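Local coordinates for protein gamma-glutamylcyclotransferase (Homo sapiens, PDB 3CRY) that catalyses the release of 5-oxoproline from gamma-glutamyl dipeptides, may contribute to glutathione homeostasis, works as a homodimer and can trigger cytochrome c release from mitochondria, at residues F40-R45 and K118-R123. The protein carries 1 engineered substitution. Residues are numbered along the deposited sequence; the frame is centred on the assembly and turned at random. Where two conformers were deposited one is given.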
ATOM      1  N   PHE A  40       9.774 -21.029  -6.540  1.00  8.14           N
ATOM      2  CA  PHE A  40       9.476 -21.110  -5.104  1.00  8.63           C
ATOM      3  C   PHE A  40      10.719 -20.761  -4.290  1.00  8.45           C
ATOM      4  O   PHE A  40      11.804 -21.297  -4.544  1.00  9.46           O
ATOM      5  CB  PHE A  40       8.999 -22.516  -4.708  1.00  8.45           C
ATOM      6  CG  PHE A  40       8.740 -22.672  -3.217  1.00  8.99           C
ATOM      7  CD1 PHE A  40       7.514 -22.298  -2.667  1.00  8.23           C
ATOM      8  CD2 PHE A  40       9.735 -23.177  -2.364  1.00  9.41           C
ATOM      9  CE1 PHE A  40       7.281 -22.440  -1.287  1.00  9.46           C
ATOM     10  CE2 PHE A  40       9.510 -23.311  -0.979  1.00 10.29           C
ATOM     11  CZ  PHE A  40       8.274 -22.926  -0.444  1.00  9.61           C
ATOM     12  N   PHE A  41      10.541 -19.868  -3.310  1.00  8.27           N
ATOM     13  CA  PHE A  41      11.632 -19.446  -2.417  1.00  9.00           C
ATOM     14  C   PHE A  41      11.411 -19.924  -0.984  1.00  9.30           C
ATOM     15  O   PHE A  41      12.279 -20.595  -0.423  1.00 10.08           O
ATOM     16  CB  PHE A  41      11.820 -17.930  -2.494  1.00  9.14           C
ATOM     17  CG  PHE A  41      13.037 -17.407  -1.766  1.00 11.03           C
ATOM     18  CD1 PHE A  41      14.295 -17.488  -2.355  1.00 11.49           C
ATOM     19  CD2 PHE A  41      12.909 -16.773  -0.532  1.00 13.32           C
ATOM     20  CE1 PHE A  41      15.434 -16.978  -1.699  1.00 13.24           C
ATOM     21  CE2 PHE A  41      14.036 -16.264   0.138  1.00 15.16           C
ATOM     22  CZ  PHE A  41      15.302 -16.368  -0.449  1.00 14.16           C
ATOM     23  N   CYS A  42      10.268 -19.577  -0.382  1.00  8.80           N
ATOM     24  CA  CYS A  42       9.930 -20.104   0.955  1.00  9.57           C
ATOM     25  C   CYS A  42       8.496 -19.762   1.333  1.00  9.81           C
ATOM     26  O   CYS A  42       7.855 -18.944   0.666  1.00  9.80           O
ATOM     27  CB  CYS A  42      10.873 -19.520   2.004  1.00  9.87           C
ATOM     28  SG  CYS A  42      10.688 -17.757   2.317  1.00 14.35           S
ATOM     29  N   VAL A  43       8.006 -20.418   2.392  1.00  9.50           N
ATOM     30  CA  VAL A  43       6.751 -20.073   3.049  1.00  9.34           C
ATOM     31  C   VAL A  43       7.070 -19.012   4.100  1.00  9.37           C
ATOM     32  O   VAL A  43       8.122 -19.070   4.739  1.00 10.44           O
ATOM     33  CB  VAL A  43       6.153 -21.311   3.748  1.00  9.56           C
ATOM     34  CG1 VAL A  43       4.899 -20.946   4.541  1.00 11.21           C
ATOM     35  CG2 VAL A  43       5.815 -22.380   2.701  1.00  9.73           C
ATOM     36  N   ALA A  44       6.181 -18.043   4.259  1.00  8.32           N
ATOM     37  CA  ALA A  44       6.428 -16.965   5.229  1.00  8.16           C
ATOM     38  C   ALA A  44       5.151 -16.379   5.820  1.00  8.55           C
ATOM     39  O   ALA A  44       4.066 -16.487   5.222  1.00  8.75           O
ATOM     40  CB  ALA A  44       7.302 -15.869   4.606  1.00  8.14           C
ATOM     41  N   ARG A  45       5.304 -15.740   6.988  1.00  8.69           N
ATOM     42  CA  ARG A  45       4.185 -15.151   7.724  1.00  9.33           C
ATOM     43  C   ARG A  45       4.281 -13.628   7.734  1.00  8.99           C
ATOM     44  O   ARG A  45       5.331 -13.063   8.078  1.00  8.68           O
ATOM     45  CB  ARG A  45       4.159 -15.691   9.172  1.00  9.73           C
ATOM     46  CG  ARG A  45       3.168 -14.966  10.088  1.00 10.30           C
ATOM     47  CD  ARG A  45       2.826 -15.693  11.398  1.00 12.75           C
ATOM     48  NE  ARG A  45       3.982 -16.150  12.164  1.00 17.22           N
ATOM     49  CZ  ARG A  45       3.891 -16.950  13.233  1.00 21.84           C
ATOM     50  NH1 ARG A  45       2.699 -17.381  13.664  1.00 22.32           N
ATOM     51  NH2 ARG A  45       4.987 -17.328  13.889  1.00 23.66           N
ATOM     52  N   LYS A 118      13.557 -15.915  10.263  1.00 22.90           N
ATOM     53  CA  LYS A 118      14.368 -14.988   9.466  1.00 22.66           C
ATOM     54  C   LYS A 118      13.434 -13.993   8.764  1.00 21.85           C
ATOM     55  O   LYS A 118      12.423 -14.394   8.168  1.00 21.54           O
ATOM     56  CB  LYS A 118      15.210 -15.761   8.443  1.00 22.78           C
ATOM     57  CG  LYS A 118      16.084 -14.915   7.495  1.00 24.08           C
ATOM     58  CD  LYS A 118      16.451 -15.741   6.230  1.00 24.22           C
ATOM     59  CE  LYS A 118      17.243 -14.949   5.193  1.00 25.56           C
ATOM     60  NZ  LYS A 118      17.158 -15.574   3.798  1.00 26.26           N
ATOM     61  N   GLU A 119      13.777 -12.707   8.835  1.00 20.78           N
ATOM     62  CA  GLU A 119      13.003 -11.663   8.165  1.00 20.64           C
ATOM     63  C   GLU A 119      13.419 -11.511   6.697  1.00 19.26           C
ATOM     64  O   GLU A 119      14.615 -11.513   6.367  1.00 19.78           O
ATOM     65  CB  GLU A 119      13.119 -10.327   8.906  1.00 21.12           C
ATOM     66  CG  GLU A 119      12.166  -9.250   8.391  1.00 24.22           C
ATOM     67  CD  GLU A 119      11.996  -8.115   9.377  1.00 28.19           C
ATOM     68  OE1 GLU A 119      12.780  -7.145   9.301  1.00 28.70           O
ATOM     69  OE2 GLU A 119      11.066  -8.202  10.216  1.00 30.54           O
ATOM     70  N   ILE A 120      12.414 -11.367   5.834  1.00 17.20           N
ATOM     71  CA  ILE A 120      12.604 -11.230   4.383  0.70 16.42           C
ATOM     72  C   ILE A 120      11.850 -10.001   3.895  1.00 15.17           C
ATOM     73  O   ILE A 120      10.699  -9.809   4.267  1.00 14.68           O
ATOM     74  CB  ILE A 120      11.951 -12.407   3.604  0.70 16.89           C
ATOM     75  CG1 ILE A 120      12.222 -13.757   4.256  0.70 18.00           C
ATOM     76  CG2 ILE A 120      12.396 -12.391   2.134  0.70 18.14           C
ATOM     77  CD1 ILE A 120      11.929 -14.896   3.322  0.70 17.75           C
ATOM     78  N   THR A 121      12.487  -9.183   3.052  1.00 12.92           N
ATOM     79  CA  THR A 121      11.786  -8.032   2.442  1.00 11.94           C
ATOM     80  C   THR A 121      11.188  -8.401   1.081  1.00 10.52           C
ATOM     81  O   THR A 121      11.916  -8.833   0.172  1.00 10.04           O
ATOM     82  CB  THR A 121      12.713  -6.801   2.321  1.00 12.20           C
ATOM     83  OG1 THR A 121      13.229  -6.488   3.622  1.00 13.70           O
ATOM     84  CG2 THR A 121      11.969  -5.587   1.757  1.00 13.05           C
ATOM     85  N   CYS A 122       9.874  -8.194   0.923  1.00  8.71           N
ATOM     86  CA  CYS A 122       9.167  -8.621  -0.291  1.00  8.92           C
ATOM     87  C   CYS A 122       8.310  -7.541  -0.951  1.00  7.29           C
ATOM     88  O   CYS A 122       7.767  -6.680  -0.271  1.00  8.72           O
ATOM     89  CB  CYS A 122       8.208  -9.774   0.037  1.00  9.27           C
ATOM     90  SG  CYS A 122       8.999 -11.275   0.623  1.00 10.36           S
ATOM     91  N   ARG A 123       8.175  -7.633  -2.269  1.00  7.60           N
ATOM     92  CA  ARG A 123       7.121  -6.903  -2.991  1.00  7.10           C
ATOM     93  C   ARG A 123       5.794  -7.662  -2.821  1.00  6.82           C
ATOM     94  O   ARG A 123       5.768  -8.896  -2.821  1.00  6.99           O
ATOM     95  CB  ARG A 123       7.495  -6.814  -4.474  1.00  6.61           C
ATOM     96  CG  ARG A 123       6.612  -5.897  -5.361  1.00  8.25           C
ATOM     97  CD  ARG A 123       7.094  -5.972  -6.815  1.00  8.11           C
ATOM     98  NE  ARG A 123       6.551  -4.911  -7.685  1.00  8.75           N
ATOM     99  CZ  ARG A 123       7.055  -3.669  -7.760  1.00  8.81           C
ATOM    100  NH1 ARG A 123       8.088  -3.305  -7.006  1.00 10.45           N
ATOM    101  NH2 ARG A 123       6.512  -2.774  -8.582  1.00 12.65           N
TER
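Phe41 and Ile120 illustrate how two strands that are not neighbours in a sheet can meet through its curved interior. The Phe41 ring offers its edge: Ile120 CD1 lies near the ring plane, 4.1 Å from Phe41 CE2, and the two side chains run past one another in opposite senses. With Phe41 CG anti to its own nitrogen (chi1 -172°), the ring reaches away from strand 39-46 toward 119-126. The end of the extended Lys118 chain comes near the ring rim without touching it. Cys42 comes next and points to the same side, its SG tucked over the main chain, flanked by N and C (chi1 68°). The shared side comes from a classic beta bulge, in which Phe41 and Cys42 both face Val83 of strand 77-87. Cys42 SG then approaches Ile120 CD1 at 3.3 Å, doubtful as a packing distance because it is shorter than a normal methyl-sulfur contact; Ile120 was modelled in two conformers, and the CD1 distances belong to one of them. Strand 106-114 lies between the two strands in this antiparallel sheet, which curls like a barrel: Leu18, on strand 16-21 at the other end of the strand order from 119-126, touches both Phe41 and Ile120. Cys42 sits about 8 Å, side chain to side chain, from Phe20, an inferred substrate-binding residue. Further along, the Ala44 methyl also points inward, 4.9 Å from Ile120 CD1, and packs on Val112 of the intervening strand.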